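Local coordinates for protein terminal oxygenase component of carbazole 1,9a-dioxygenase (Sphingomonas, PDB 3GKQ) that probably serves as the terminal oxygenase of carbazole 1,9a-dioxygenase, passing electrons from a Rieske [2Fe-2S] cluster to a mononuclear iron that activates oxygen for attack on the substrate, at residues A[12-17]-A[365-370]; A[54-59]-A[136-141]; A[182-187]-A[230-235]; A[295-300]-A[333-338]. One frame throughout, in Å; residues are numbered along the deposited sequence.

Contact 1 of 4, residues A[12-17]-A[365-370]; sequences ERRTRA and EWRRLA
Ala17, on the N-terminal segment 12-17, sets its methyl against Arg368 of the C-terminal helix 361-373, so that the two ends of this Rieske oxygenase chain pack together. The close part is small. Ala17 CB lies 3.1 Å from Arg368 NH1, and the bend at chi3 (67°) turns the guanidinium back toward that methyl. Only 151 Å² is buried in all, and Arg368 remains exposed. The other approach is looser: Arg14 NH2 and Arg367 NH2 stand 4.3 Å apart, two like charges that Glu354 probably offsets, its OE2 forming a salt bridge with each. Arg367 has a second acid in Glu179 and also makes a cation-pi contact with Trp18. On the solvent side, Arg16 grips Glu12 side-on within 12-17, NE and NH2 each taking one carboxylate oxygen. A water finally ties the backbones together, donating to Ala17 O at 2.6 Å and to Arg368 O at 3.1 Å.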
loop_
_atom_site.group_PDB
_atom_site.type_symbol
_atom_site.label_atom_id
_atom_site.label_comp_id
_atom_site.label_asym_id
_atom_site.label_seq_id
_atom_site.Cartn_x
_atom_site.Cartn_y
_atom_site.Cartn_z
ATOM N N GLU A 12 -0.214 7.867 31.863
ATOM C CA GLU A 12 -1.657 7.989 32.027
ATOM C C GLU A 12 -1.971 9.277 32.777
ATOM O O GLU A 12 -2.815 10.060 32.349
ATOM C CB GLU A 12 -2.212 6.779 32.791
ATOM C CG GLU A 12 -3.733 6.776 32.984
ATOM C CD GLU A 12 -4.214 7.836 33.971
ATOM O OE1 GLU A 12 -3.598 7.963 35.052
ATOM O OE2 GLU A 12 -5.210 8.531 33.671
ATOM N N ARG A 13 -1.283 9.498 33.894
ATOM C CA ARG A 13 -1.503 10.699 34.693
ATOM C C ARG A 13 -1.184 11.965 33.921
ATOM O O ARG A 13 -1.871 12.975 34.060
ATOM C CB ARG A 13 -0.653 10.681 35.969
ATOM C CG ARG A 13 -1.252 9.889 37.114
ATOM C CD ARG A 13 -0.601 10.284 38.430
ATOM N NE ARG A 13 0.849 10.088 38.411
ATOM C CZ ARG A 13 1.441 8.899 38.330
ATOM N NH1 ARG A 13 0.711 7.791 38.261
ATOM N NH2 ARG A 13 2.766 8.816 38.323
ATOM N N ARG A 14 -0.133 11.910 33.113
ATOM C CA ARG A 14 0.271 13.070 32.335
ATOM C C ARG A 14 -0.690 13.431 31.200
ATOM O O ARG A 14 -0.952 14.606 30.960
ATOM C CB ARG A 14 1.675 12.856 31.759
ATOM C CG ARG A 14 2.066 13.923 30.753
ATOM C CD ARG A 14 3.530 13.860 30.333
ATOM N NE ARG A 14 3.766 14.783 29.224
ATOM C CZ ARG A 14 3.419 14.539 27.961
ATOM N NH1 ARG A 14 2.835 13.389 27.640
ATOM N NH2 ARG A 14 3.622 15.456 27.027
ATOM N N THR A 15 -1.222 12.430 30.510
ATOM C CA THR A 15 -2.119 12.680 29.382
ATOM C C THR A 15 -3.607 12.675 29.734
ATOM O O THR A 15 -4.453 12.964 28.887
ATOM C CB THR A 15 -1.885 11.645 28.275
ATOM O OG1 THR A 15 -2.211 10.343 28.770
ATOM C CG2 THR A 15 -0.427 11.654 27.836
ATOM N N ARG A 16 -3.910 12.356 30.987
ATOM C CA ARG A 16 -5.281 12.278 31.480
ATOM C C ARG A 16 -6.206 13.412 31.033
ATOM O O ARG A 16 -7.273 13.163 30.478
ATOM C CB ARG A 16 -5.267 12.212 33.012
ATOM C CG ARG A 16 -6.636 12.040 33.646
ATOM C CD ARG A 16 -6.525 11.996 35.167
ATOM N NE ARG A 16 -5.763 10.833 35.612
ATOM C CZ ARG A 16 -5.397 10.613 36.870
ATOM N NH1 ARG A 16 -5.718 11.479 37.826
ATOM N NH2 ARG A 16 -4.702 9.524 37.172
ATOM N N ALA A 17 -5.796 14.651 31.284
ATOM C CA ALA A 17 -6.601 15.816 30.934
ATOM C C ALA A 17 -6.901 15.993 29.444
ATOM O O ALA A 17 -7.779 16.777 29.086
ATOM C CB ALA A 17 -5.951 17.080 31.490
ATOM N N GLU A 365 -2.618 23.680 26.851
ATOM C CA GLU A 365 -3.872 24.323 27.229
ATOM C C GLU A 365 -4.924 24.074 26.156
ATOM O O GLU A 365 -6.109 23.931 26.461
ATOM C CB GLU A 365 -3.678 25.832 27.431
ATOM C CG GLU A 365 -2.987 26.189 28.736
ATOM C CD GLU A 365 -3.718 25.630 29.945
ATOM O OE1 GLU A 365 -4.929 25.903 30.092
ATOM O OE2 GLU A 365 -3.080 24.916 30.747
ATOM N N TRP A 366 -4.492 24.025 24.901
ATOM C CA TRP A 366 -5.413 23.765 23.799
ATOM C C TRP A 366 -5.943 22.329 23.877
ATOM O O TRP A 366 -7.141 22.092 23.737
ATOM C CB TRP A 366 -4.715 24.009 22.454
ATOM C CG TRP A 366 -5.193 23.116 21.340
ATOM C CD1 TRP A 366 -4.511 22.067 20.784
ATOM C CD2 TRP A 366 -6.462 23.168 20.676
ATOM N NE1 TRP A 366 -5.278 21.465 19.816
ATOM C CE2 TRP A 366 -6.479 22.118 19.727
ATOM C CE3 TRP A 366 -7.587 23.996 20.789
ATOM C CZ2 TRP A 366 -7.579 21.875 18.895
ATOM C CZ3 TRP A 366 -8.683 23.753 19.961
ATOM C CH2 TRP A 366 -8.668 22.700 19.027
ATOM N N ARG A 367 -5.050 21.376 24.116
ATOM C CA ARG A 367 -5.450 19.976 24.205
ATOM C C ARG A 367 -6.456 19.762 25.338
ATOM O O ARG A 367 -7.399 18.983 25.198
ATOM C CB ARG A 367 -4.204 19.093 24.379
ATOM C CG ARG A 367 -3.057 19.581 23.495
ATOM C CD ARG A 367 -2.241 18.514 22.792
ATOM N NE ARG A 367 -1.344 17.790 23.673
ATOM C CZ ARG A 367 -0.090 17.452 23.368
ATOM N NH1 ARG A 367 0.445 17.776 22.199
ATOM N NH2 ARG A 367 0.625 16.760 24.238
ATOM N N ARG A 368 -6.262 20.464 26.452
ATOM C CA ARG A 368 -7.169 20.350 27.594
ATOM C C ARG A 368 -8.525 20.968 27.257
ATOM O O ARG A 368 -9.574 20.364 27.502
ATOM C CB ARG A 368 -6.581 21.054 28.824
ATOM C CG ARG A 368 -5.315 20.409 29.378
ATOM C CD ARG A 368 -4.671 21.299 30.434
ATOM N NE ARG A 368 -5.497 21.420 31.630
ATOM C CZ ARG A 368 -5.433 20.593 32.671
ATOM N NH1 ARG A 368 -4.573 19.581 32.667
ATOM N NH2 ARG A 368 -6.235 20.771 33.714
ATOM N N LEU A 369 -8.501 22.171 26.695
ATOM C CA LEU A 369 -9.733 22.861 26.327
ATOM C C LEU A 369 -10.488 22.077 25.256
ATOM O O LEU A 369 -11.697 21.862 25.371
ATOM C CB LEU A 369 -9.422 24.281 25.831
ATOM C CG LEU A 369 -10.619 25.123 25.362
ATOM C CD1 LEU A 369 -10.415 26.581 25.737
ATOM C CD2 LEU A 369 -10.798 24.970 23.865
ATOM N N ALA A 370 -9.775 21.636 24.226
ATOM C CA ALA A 370 -10.403 20.875 23.155
ATOM C C ALA A 370 -11.027 19.587 23.696
ATOM O O ALA A 370 -12.121 19.199 23.281
ATOM C CB ALA A 370 -9.382 20.544 22.076
HETATM O O HOH W 1 -9.547 18.493 29.913
#

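Contact 2 of 4, residues A[54-59]-A[136-141]; sequences EKVLLN and VFLFVG
Leu138 and Leu58 both hold CG anti to the carbonyl carbon (chi1 -59° and -50°), which turns their methyl branches into the space between two antiparallel sheets, a beta-sandwich-like packing in the Rieske part of the chain. Strand 54-61 is the middle strand of one three-stranded sheet and strand 135-140 the middle strand of the other. Their local axes approach to 10.9 Å at 138°, a separation that fits face-to-face packing through side chains and excludes direct strand pairing. Leu138 bridges two neighbours on the facing strand. Its CD2 rests 3.9 Å from Leu58 CD2, the two side chains meeting at a slant, while its CD1 meets Val56 CG1 tip to tip at 4.1 Å. These are ordinary van der Waals separations, with no sign of strain. Ala67 of strand 64-69 touches Leu138, Leu58 and Val56, extending the apolar layer across the sheet of strand 54-61, and Val35 of strand 31-35 closes on Leu58 from the other sheet. Toward the start of strand 54-61 the layer turns polar. Glu54 and Val140 approach from opposite directions, and the carboxylate is anchored by Arg29, Tyr127 and Gln378, so its charge is probably offset, chiefly by Arg29, beside an apolar neighbour. Val140 CG1 meets that carboxylate with Glu54 OE2 at 3.7 Å and Glu54 OE1 at 3.9 Å.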
loop_
_atom_site.group_PDB
_atom_site.type_symbol
_atom_site.label_atom_id
_atom_site.label_comp_id
_atom_site.label_asym_id
_atom_site.label_seq_id
_atom_site.Cartn_x
_atom_site.Cartn_y
_atom_site.Cartn_z
ATOM N N GLU A 54 -16.370 11.424 6.035
ATOM C CA GLU A 54 -17.665 11.319 5.371
ATOM C C GLU A 54 -17.643 11.914 3.962
ATOM O O GLU A 54 -17.138 13.015 3.750
ATOM C CB GLU A 54 -18.735 12.007 6.232
ATOM C CG GLU A 54 -18.999 11.274 7.558
ATOM C CD GLU A 54 -19.990 11.995 8.472
ATOM O OE1 GLU A 54 -20.875 12.714 7.968
ATOM O OE2 GLU A 54 -19.893 11.822 9.705
ATOM N N LYS A 55 -18.184 11.172 3.001
ATOM C CA LYS A 55 -18.225 11.632 1.615
ATOM C C LYS A 55 -19.512 12.406 1.355
ATOM O O LYS A 55 -20.615 11.884 1.520
ATOM C CB LYS A 55 -18.101 10.439 0.667
ATOM C CG LYS A 55 -16.740 9.747 0.761
ATOM C CD LYS A 55 -16.682 8.464 -0.055
ATOM C CE LYS A 55 -16.745 8.738 -1.548
ATOM N NZ LYS A 55 -16.703 7.472 -2.342
ATOM N N VAL A 56 -19.356 13.658 0.945
ATOM C CA VAL A 56 -20.488 14.542 0.699
ATOM C C VAL A 56 -20.496 15.093 -0.726
ATOM O O VAL A 56 -19.443 15.261 -1.338
ATOM C CB VAL A 56 -20.452 15.723 1.704
ATOM C CG1 VAL A 56 -21.671 16.616 1.528
ATOM C CG2 VAL A 56 -20.379 15.178 3.136
ATOM N N LEU A 57 -21.688 15.357 -1.255
ATOM C CA LEU A 57 -21.818 15.906 -2.601
ATOM C C LEU A 57 -22.482 17.276 -2.493
ATOM O O LEU A 57 -23.575 17.405 -1.935
ATOM C CB LEU A 57 -22.678 14.999 -3.488
ATOM C CG LEU A 57 -22.200 14.732 -4.925
ATOM C CD1 LEU A 57 -23.406 14.344 -5.769
ATOM C CD2 LEU A 57 -21.502 15.946 -5.529
ATOM N N LEU A 58 -21.818 18.292 -3.026
ATOM C CA LEU A 58 -22.340 19.654 -2.978
ATOM C C LEU A 58 -22.876 20.104 -4.336
ATOM O O LEU A 58 -22.445 19.623 -5.378
ATOM C CB LEU A 58 -21.235 20.626 -2.558
ATOM C CG LEU A 58 -20.392 20.323 -1.318
ATOM C CD1 LEU A 58 -19.274 21.356 -1.218
ATOM C CD2 LEU A 58 -21.263 20.342 -0.079
ATOM N N ASN A 59 -23.822 21.034 -4.310
ATOM C CA ASN A 59 -24.377 21.589 -5.535
ATOM C C ASN A 59 -25.061 22.903 -5.211
ATOM O O ASN A 59 -25.551 23.104 -4.096
ATOM C CB ASN A 59 -25.373 20.631 -6.194
ATOM C CG ASN A 59 -25.777 21.087 -7.593
ATOM O OD1 ASN A 59 -24.992 21.726 -8.302
ATOM N ND2 ASN A 59 -26.994 20.747 -8.001
ATOM N N VAL A 136 -17.806 27.795 2.070
ATOM C CA VAL A 136 -18.992 26.979 2.286
ATOM C C VAL A 136 -18.719 26.096 3.500
ATOM O O VAL A 136 -17.826 25.246 3.469
ATOM C CB VAL A 136 -19.304 26.088 1.056
ATOM C CG1 VAL A 136 -18.043 25.389 0.586
ATOM C CG2 VAL A 136 -20.357 25.045 1.418
ATOM N N PHE A 137 -19.470 26.318 4.575
ATOM C CA PHE A 137 -19.324 25.537 5.800
ATOM C C PHE A 137 -20.399 24.458 5.886
ATOM O O PHE A 137 -21.555 24.689 5.518
ATOM C CB PHE A 137 -19.465 26.419 7.043
ATOM C CG PHE A 137 -18.358 27.414 7.224
ATOM C CD1 PHE A 137 -18.333 28.594 6.486
ATOM C CD2 PHE A 137 -17.357 27.186 8.163
ATOM C CE1 PHE A 137 -17.327 29.538 6.684
ATOM C CE2 PHE A 137 -16.344 28.120 8.369
ATOM C CZ PHE A 137 -16.330 29.301 7.628
ATOM N N LEU A 138 -20.016 23.285 6.377
ATOM C CA LEU A 138 -20.958 22.190 6.553
ATOM C C LEU A 138 -20.988 21.827 8.031
ATOM O O LEU A 138 -19.960 21.887 8.708
ATOM C CB LEU A 138 -20.526 20.955 5.764
ATOM C CG LEU A 138 -20.356 21.040 4.250
ATOM C CD1 LEU A 138 -20.039 19.645 3.717
ATOM C CD2 LEU A 138 -21.623 21.590 3.606
ATOM N N PHE A 139 -22.161 21.467 8.538
ATOM C CA PHE A 139 -22.259 21.047 9.929
ATOM C C PHE A 139 -22.256 19.520 9.914
ATOM O O PHE A 139 -23.093 18.899 9.259
ATOM C CB PHE A 139 -23.551 21.546 10.578
ATOM C CG PHE A 139 -23.637 21.247 12.051
ATOM C CD1 PHE A 139 -22.913 21.998 12.970
ATOM C CD2 PHE A 139 -24.419 20.190 12.516
ATOM C CE1 PHE A 139 -22.959 21.707 14.332
ATOM C CE2 PHE A 139 -24.473 19.888 13.879
ATOM C CZ PHE A 139 -23.739 20.650 14.789
ATOM N N VAL A 140 -21.302 18.919 10.616
ATOM C CA VAL A 140 -21.206 17.469 10.677
ATOM C C VAL A 140 -21.594 17.037 12.080
ATOM O O VAL A 140 -20.849 17.258 13.033
ATOM C CB VAL A 140 -19.773 16.984 10.387
ATOM C CG1 VAL A 140 -19.718 15.457 10.444
ATOM C CG2 VAL A 140 -19.321 17.486 9.022
ATOM N N GLY A 141 -22.769 16.430 12.204
ATOM C CA GLY A 141 -23.231 15.995 13.508
ATOM C C GLY A 141 -24.669 15.518 13.465
ATOM O O GLY A 141 -25.281 15.471 12.397
#

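Contact 3 of 4, residues A[182-187]-A[230-235]; sequences FDAGHV and DLLGEH. With FE2 (Fe (II) ion), chain G.
Phe182 lays the CE1-CZ side of its ring by the CB of Asp230, with CE1 to CB at 3.6 Å and the ring plane 79° from the carboxylate. Beside it, Ala184 CB presses on Leu232 CD1 at 3.5 Å, tighter than usual for two carbons. An alanine in place of Phe182 would remove the ring, and the likely result is a gap beside Asp230, Ile263 and Trp366 that leaves the loop less firmly seated. Each loop is also folded on itself by an Asx turn: Asp183 OD1 accepts from Gly185 N, and Asp230 OD1 from Leu232 N. From the first loop His186 NE2 binds the iron, modelled at a doubtfully short 1.7 Å, while its ND1 donates to Asp183 O at 2.6 Å, nearly straight at 172° and in the ring plane. Asp183 OD2 is hydrogen-bonded to NE2 of His96 of the second subunit, a ligand of that subunit's Rieske cluster. Asp183 thus joins cluster ligand to iron ligand across the interface, consistent with the electron route known in Rieske oxygenases.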
loop_
_atom_site.group_PDB
_atom_site.type_symbol
_atom_site.label_atom_id
_atom_site.label_comp_id
_atom_site.label_asym_id
_atom_site.label_seq_id
_atom_site.Cartn_x
_atom_site.Cartn_y
_atom_site.Cartn_z
ATOM N N PHE A 182 -0.499 26.398 16.431
ATOM C CA PHE A 182 -0.509 27.054 17.736
ATOM C C PHE A 182 0.756 26.809 18.570
ATOM O O PHE A 182 0.707 26.778 19.796
ATOM C CB PHE A 182 -1.746 26.594 18.516
ATOM C CG PHE A 182 -2.070 27.447 19.706
ATOM C CD1 PHE A 182 -2.283 28.813 19.561
ATOM C CD2 PHE A 182 -2.192 26.880 20.972
ATOM C CE1 PHE A 182 -2.618 29.604 20.656
ATOM C CE2 PHE A 182 -2.528 27.663 22.074
ATOM C CZ PHE A 182 -2.739 29.025 21.916
ATOM N N ASP A 183 1.888 26.656 17.896
ATOM C CA ASP A 183 3.177 26.418 18.550
ATOM C C ASP A 183 4.020 27.706 18.477
ATOM O O ASP A 183 4.284 28.207 17.387
ATOM C CB ASP A 183 3.891 25.280 17.813
ATOM C CG ASP A 183 5.188 24.872 18.473
ATOM O OD1 ASP A 183 5.845 25.732 19.096
ATOM O OD2 ASP A 183 5.559 23.686 18.348
ATOM N N ALA A 184 4.462 28.229 19.623
ATOM C CA ALA A 184 5.248 29.477 19.654
ATOM C C ALA A 184 6.744 29.367 19.333
ATOM O O ALA A 184 7.359 30.326 18.850
ATOM C CB ALA A 184 5.079 30.161 20.998
ATOM N N GLY A 185 7.339 28.216 19.611
ATOM C CA GLY A 185 8.752 28.063 19.329
ATOM C C GLY A 185 9.010 27.609 17.910
ATOM O O GLY A 185 10.166 27.448 17.504
ATOM N N HIS A 186 7.951 27.421 17.132
ATOM C CA HIS A 186 8.158 26.944 15.777
ATOM C C HIS A 186 8.651 27.982 14.779
ATOM O O HIS A 186 9.073 27.615 13.691
ATOM C CB HIS A 186 6.896 26.220 15.245
ATOM C CG HIS A 186 5.995 27.058 14.383
ATOM N ND1 HIS A 186 4.990 27.847 14.899
ATOM C CD2 HIS A 186 5.897 27.162 13.033
ATOM C CE1 HIS A 186 4.307 28.395 13.905
ATOM N NE2 HIS A 186 4.836 27.995 12.761
ATOM N N VAL A 187 8.632 29.265 15.143
ATOM C CA VAL A 187 9.090 30.301 14.213
ATOM C C VAL A 187 10.512 30.035 13.701
ATOM O O VAL A 187 10.923 30.585 12.681
ATOM C CB VAL A 187 9.028 31.725 14.847
ATOM C CG1 VAL A 187 7.583 32.097 15.142
ATOM C CG2 VAL A 187 9.858 31.787 16.108
ATOM N N ASP A 230 -2.478 32.787 23.037
ATOM C CA ASP A 230 -1.074 32.574 23.326
ATOM C C ASP A 230 -0.498 33.892 23.823
ATOM O O ASP A 230 -0.379 34.860 23.069
ATOM C CB ASP A 230 -0.353 32.091 22.070
ATOM C CG ASP A 230 1.145 32.091 22.222
ATOM O OD1 ASP A 230 1.639 31.917 23.357
ATOM O OD2 ASP A 230 1.833 32.251 21.191
ATOM N N LEU A 231 -0.162 33.916 25.111
ATOM C CA LEU A 231 0.375 35.103 25.764
ATOM C C LEU A 231 1.877 35.021 26.068
ATOM O O LEU A 231 2.351 35.640 27.021
ATOM C CB LEU A 231 -0.384 35.351 27.073
ATOM C CG LEU A 231 -1.914 35.469 27.023
ATOM C CD1 LEU A 231 -2.438 35.640 28.448
ATOM C CD2 LEU A 231 -2.342 36.654 26.152
ATOM N N LEU A 232 2.620 34.259 25.271
ATOM C CA LEU A 232 4.060 34.126 25.485
ATOM C C LEU A 232 4.725 35.432 25.041
ATOM O O LEU A 232 5.686 35.900 25.658
ATOM C CB LEU A 232 4.611 32.957 24.662
ATOM C CG LEU A 232 5.936 32.290 25.072
ATOM C CD1 LEU A 232 6.360 31.314 23.987
ATOM C CD2 LEU A 232 7.024 33.318 25.279
ATOM N N GLY A 233 4.199 36.014 23.964
ATOM C CA GLY A 233 4.735 37.259 23.444
ATOM C C GLY A 233 4.820 38.332 24.512
ATOM O O GLY A 233 5.903 38.664 24.997
ATOM N N GLU A 234 3.660 38.856 24.889
ATOM C CA GLU A 234 3.554 39.903 25.893
ATOM C C GLU A 234 4.065 39.448 27.261
ATOM O O GLU A 234 3.916 40.166 28.249
ATOM C CB GLU A 234 2.090 40.350 25.998
ATOM C CG GLU A 234 1.835 41.555 26.900
ATOM C CD GLU A 234 0.357 41.910 26.993
ATOM O OE1 GLU A 234 -0.237 42.273 25.951
ATOM O OE2 GLU A 234 -0.212 41.824 28.106
ATOM N N HIS A 235 4.669 38.264 27.328
ATOM C CA HIS A 235 5.173 37.759 28.603
ATOM C C HIS A 235 6.473 36.968 28.480
ATOM O O HIS A 235 6.589 35.850 28.997
ATOM C CB HIS A 235 4.102 36.894 29.277
ATOM C CG HIS A 235 2.807 37.613 29.507
ATOM N ND1 HIS A 235 2.053 38.136 28.476
ATOM C CD2 HIS A 235 2.144 37.914 30.649
ATOM C CE1 HIS A 235 0.982 38.728 28.974
ATOM N NE2 HIS A 235 1.012 38.608 30.289
HETATM FE FE FE2 G . 4.310 28.328 11.151
HETATM O O HOH W 2 3.448 30.099 11.634
HETATM O O HOH W 3 2.201 27.533 11.877
#

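Contact 4 of 4, residues A[295-300]-A[333-338]; sequences HLYLQM and DDILAR. With FE2 (Fe (II) ion), chain G.
Arg338 stands its guanidinium edge-on over one face of the Tyr297 ring, a cation-pi contact between helix 332-346 and strand 294-304 in the helix-grip (Bet v 1-like) fold of the catalytic domain. Arg338 CZ sits 4.0 Å from the centroid of the Tyr297 ring and 10° off its normal, with the two planes 89° apart. Arg338 NH1 also donates to His295 NE2 at 3.2 Å, a weak bond with an angle of only 123°. The arginine chain, extended from CG to NE, reaches from the helix to the sheet. Beside it Ile335 CD1 touches Tyr297 CD2 at 4.1 Å. Further out, His295 ND1 donates to Ala172 O, Tyr297 OH bonds to Glu285, and Asn180 bonds both Arg338 NE, weakly, and Asp334 OD1. Gln299 CG covers the other face of the tyrosine, 3.3 Å above its plane. A leucine in place of Tyr297 would remove the aromatic face and the hydroxyl, and would probably free the Arg338 guanidinium to turn and deprive Glu285 of a hydrogen-bonding partner. One turn before Arg338, whose N bonds to Asp334 O, the same helix supplies one of the three protein ligands of the iron: Asp334 chelates the metal through both oxygens, OD1 and OD2 each 2.2 Å from the iron.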
loop_
_atom_site.group_PDB
_atom_site.type_symbol
_atom_site.label_atom_id
_atom_site.label_comp_id
_atom_site.label_asym_id
_atom_site.label_seq_id
_atom_site.Cartn_x
_atom_site.Cartn_y
_atom_site.Cartn_z
ATOM N N HIS A 295 -5.524 16.183 5.927
ATOM C CA HIS A 295 -6.379 17.286 6.323
ATOM C C HIS A 295 -6.340 18.362 5.256
ATOM O O HIS A 295 -5.398 18.441 4.458
ATOM C CB HIS A 295 -6.007 17.868 7.703
ATOM C CG HIS A 295 -4.682 18.567 7.760
ATOM N ND1 HIS A 295 -3.494 17.899 7.971
ATOM C CD2 HIS A 295 -4.369 19.886 7.717
ATOM C CE1 HIS A 295 -2.507 18.774 8.066
ATOM N NE2 HIS A 295 -3.012 19.987 7.916
ATOM N N LEU A 296 -7.394 19.162 5.223
ATOM C CA LEU A 296 -7.498 20.253 4.272
ATOM C C LEU A 296 -6.963 21.484 5.002
ATOM O O LEU A 296 -7.548 21.936 5.983
ATOM C CB LEU A 296 -8.965 20.450 3.876
ATOM C CG LEU A 296 -9.369 21.407 2.749
ATOM C CD1 LEU A 296 -9.155 22.835 3.192
ATOM C CD2 LEU A 296 -8.572 21.087 1.486
ATOM N N TYR A 297 -5.832 21.997 4.535
ATOM C CA TYR A 297 -5.221 23.178 5.133
ATOM C C TYR A 297 -5.788 24.399 4.411
ATOM O O TYR A 297 -5.455 24.661 3.257
ATOM C CB TYR A 297 -3.697 23.092 4.985
ATOM C CG TYR A 297 -2.927 24.320 5.425
ATOM C CD1 TYR A 297 -3.287 25.022 6.576
ATOM C CD2 TYR A 297 -1.810 24.755 4.708
ATOM C CE1 TYR A 297 -2.554 26.125 7.008
ATOM C CE2 TYR A 297 -1.063 25.861 5.131
ATOM C CZ TYR A 297 -1.442 26.538 6.284
ATOM O OH TYR A 297 -0.702 27.612 6.724
ATOM N N LEU A 298 -6.667 25.120 5.101
ATOM C CA LEU A 298 -7.337 26.303 4.561
ATOM C C LEU A 298 -6.683 27.561 5.133
ATOM O O LEU A 298 -6.656 27.749 6.348
ATOM C CB LEU A 298 -8.813 26.277 4.965
ATOM C CG LEU A 298 -9.938 26.725 4.024
ATOM C CD1 LEU A 298 -11.001 27.420 4.865
ATOM C CD2 LEU A 298 -9.436 27.660 2.941
ATOM N N GLN A 299 -6.169 28.418 4.257
ATOM C CA GLN A 299 -5.508 29.656 4.674
ATOM C C GLN A 299 -6.318 30.866 4.236
ATOM O O GLN A 299 -6.455 31.110 3.042
ATOM C CB GLN A 299 -4.126 29.756 4.036
ATOM C CG GLN A 299 -3.159 28.671 4.426
ATOM C CD GLN A 299 -1.947 28.646 3.522
ATOM O OE1 GLN A 299 -2.031 28.230 2.364
ATOM N NE2 GLN A 299 -0.812 29.104 4.041
ATOM N N MET A 300 -6.843 31.622 5.196
ATOM C CA MET A 300 -7.632 32.806 4.875
ATOM C C MET A 300 -6.939 34.070 5.368
ATOM O O MET A 300 -6.370 34.095 6.462
ATOM C CB MET A 300 -9.021 32.738 5.527
ATOM C CG MET A 300 -9.776 31.424 5.340
ATOM S SD MET A 300 -9.955 30.920 3.634
ATOM C CE MET A 300 -11.145 32.141 3.042
ATOM N N ASP A 333 6.884 26.001 4.757
ATOM C CA ASP A 333 7.790 25.359 5.711
ATOM C C ASP A 333 7.056 24.640 6.845
ATOM O O ASP A 333 7.609 23.731 7.465
ATOM C CB ASP A 333 8.761 26.383 6.317
ATOM C CG ASP A 333 9.808 26.864 5.318
ATOM O OD1 ASP A 333 10.378 26.026 4.592
ATOM O OD2 ASP A 333 10.071 28.083 5.268
ATOM N N ASP A 334 5.823 25.052 7.126
ATOM C CA ASP A 334 5.045 24.421 8.190
ATOM C C ASP A 334 4.624 22.999 7.778
ATOM O O ASP A 334 4.421 22.127 8.625
ATOM C CB ASP A 334 3.807 25.272 8.533
ATOM C CG ASP A 334 4.130 26.455 9.461
ATOM O OD1 ASP A 334 4.780 26.242 10.502
ATOM O OD2 ASP A 334 3.726 27.602 9.170
ATOM N N ILE A 335 4.519 22.765 6.474
ATOM C CA ILE A 335 4.118 21.460 5.955
ATOM C C ILE A 335 5.089 20.338 6.326
ATOM O O ILE A 335 4.653 19.265 6.759
ATOM C CB ILE A 335 3.965 21.501 4.422
ATOM C CG1 ILE A 335 3.105 22.703 4.017
ATOM C CG2 ILE A 335 3.322 20.213 3.925
ATOM C CD1 ILE A 335 1.748 22.757 4.689
ATOM N N LEU A 336 6.390 20.580 6.159
ATOM C CA LEU A 336 7.404 19.578 6.496
ATOM C C LEU A 336 7.239 19.212 7.961
ATOM O O LEU A 336 7.304 18.041 8.337
ATOM C CB LEU A 336 8.828 20.131 6.298
ATOM C CG LEU A 336 10.029 19.166 6.183
ATOM C CD1 LEU A 336 11.305 19.886 6.621
ATOM C CD2 LEU A 336 9.838 17.930 7.035
ATOM N N ALA A 337 7.041 20.229 8.793
ATOM C CA ALA A 337 6.880 20.008 10.220
ATOM C C ALA A 337 5.731 19.039 10.507
ATOM O O ALA A 337 5.874 18.114 11.305
ATOM C CB ALA A 337 6.644 21.340 10.929
ATOM N N ARG A 338 4.593 19.253 9.853
ATOM C CA ARG A 338 3.431 18.390 10.057
ATOM C C ARG A 338 3.696 16.967 9.578
ATOM O O ARG A 338 3.329 16.007 10.245
ATOM C CB ARG A 338 2.211 18.959 9.328
ATOM C CG ARG A 338 1.830 20.344 9.796
ATOM C CD ARG A 338 0.600 20.854 9.065
ATOM N NE ARG A 338 0.470 22.296 9.228
ATOM C CZ ARG A 338 -0.340 23.061 8.510
ATOM N NH1 ARG A 338 -1.113 22.523 7.572
ATOM N NH2 ARG A 338 -0.344 24.375 8.708
HETATM FE FE FE2 G . 4.310 28.328 11.151
HETATM O O HOH W 2 3.448 30.099 11.634
HETATM O O HOH W 3 2.201 27.533 11.877
#

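Contacts 3 and 4 converge on the mononuclear iron: their centres are 18 Å apart, but His186 NE2 and Asp334 OD1 come within 2.9 Å of each other as ligands of the same metal. With His190 they form the two-histidine, one-carboxylate facial triad, and both contacts share the two iron-bound waters. Contact 1 touches contact 3 through Trp366 CB and Phe182 CD2, 4.1 Å apart, although its centre is 19 Å from that of contact 3. Contact 2 belongs to the Rieske part, across the chain's centre from contact 3 with centres 34 Å apart; its nearest atoms come within about 6 Å of contact 4 without touching.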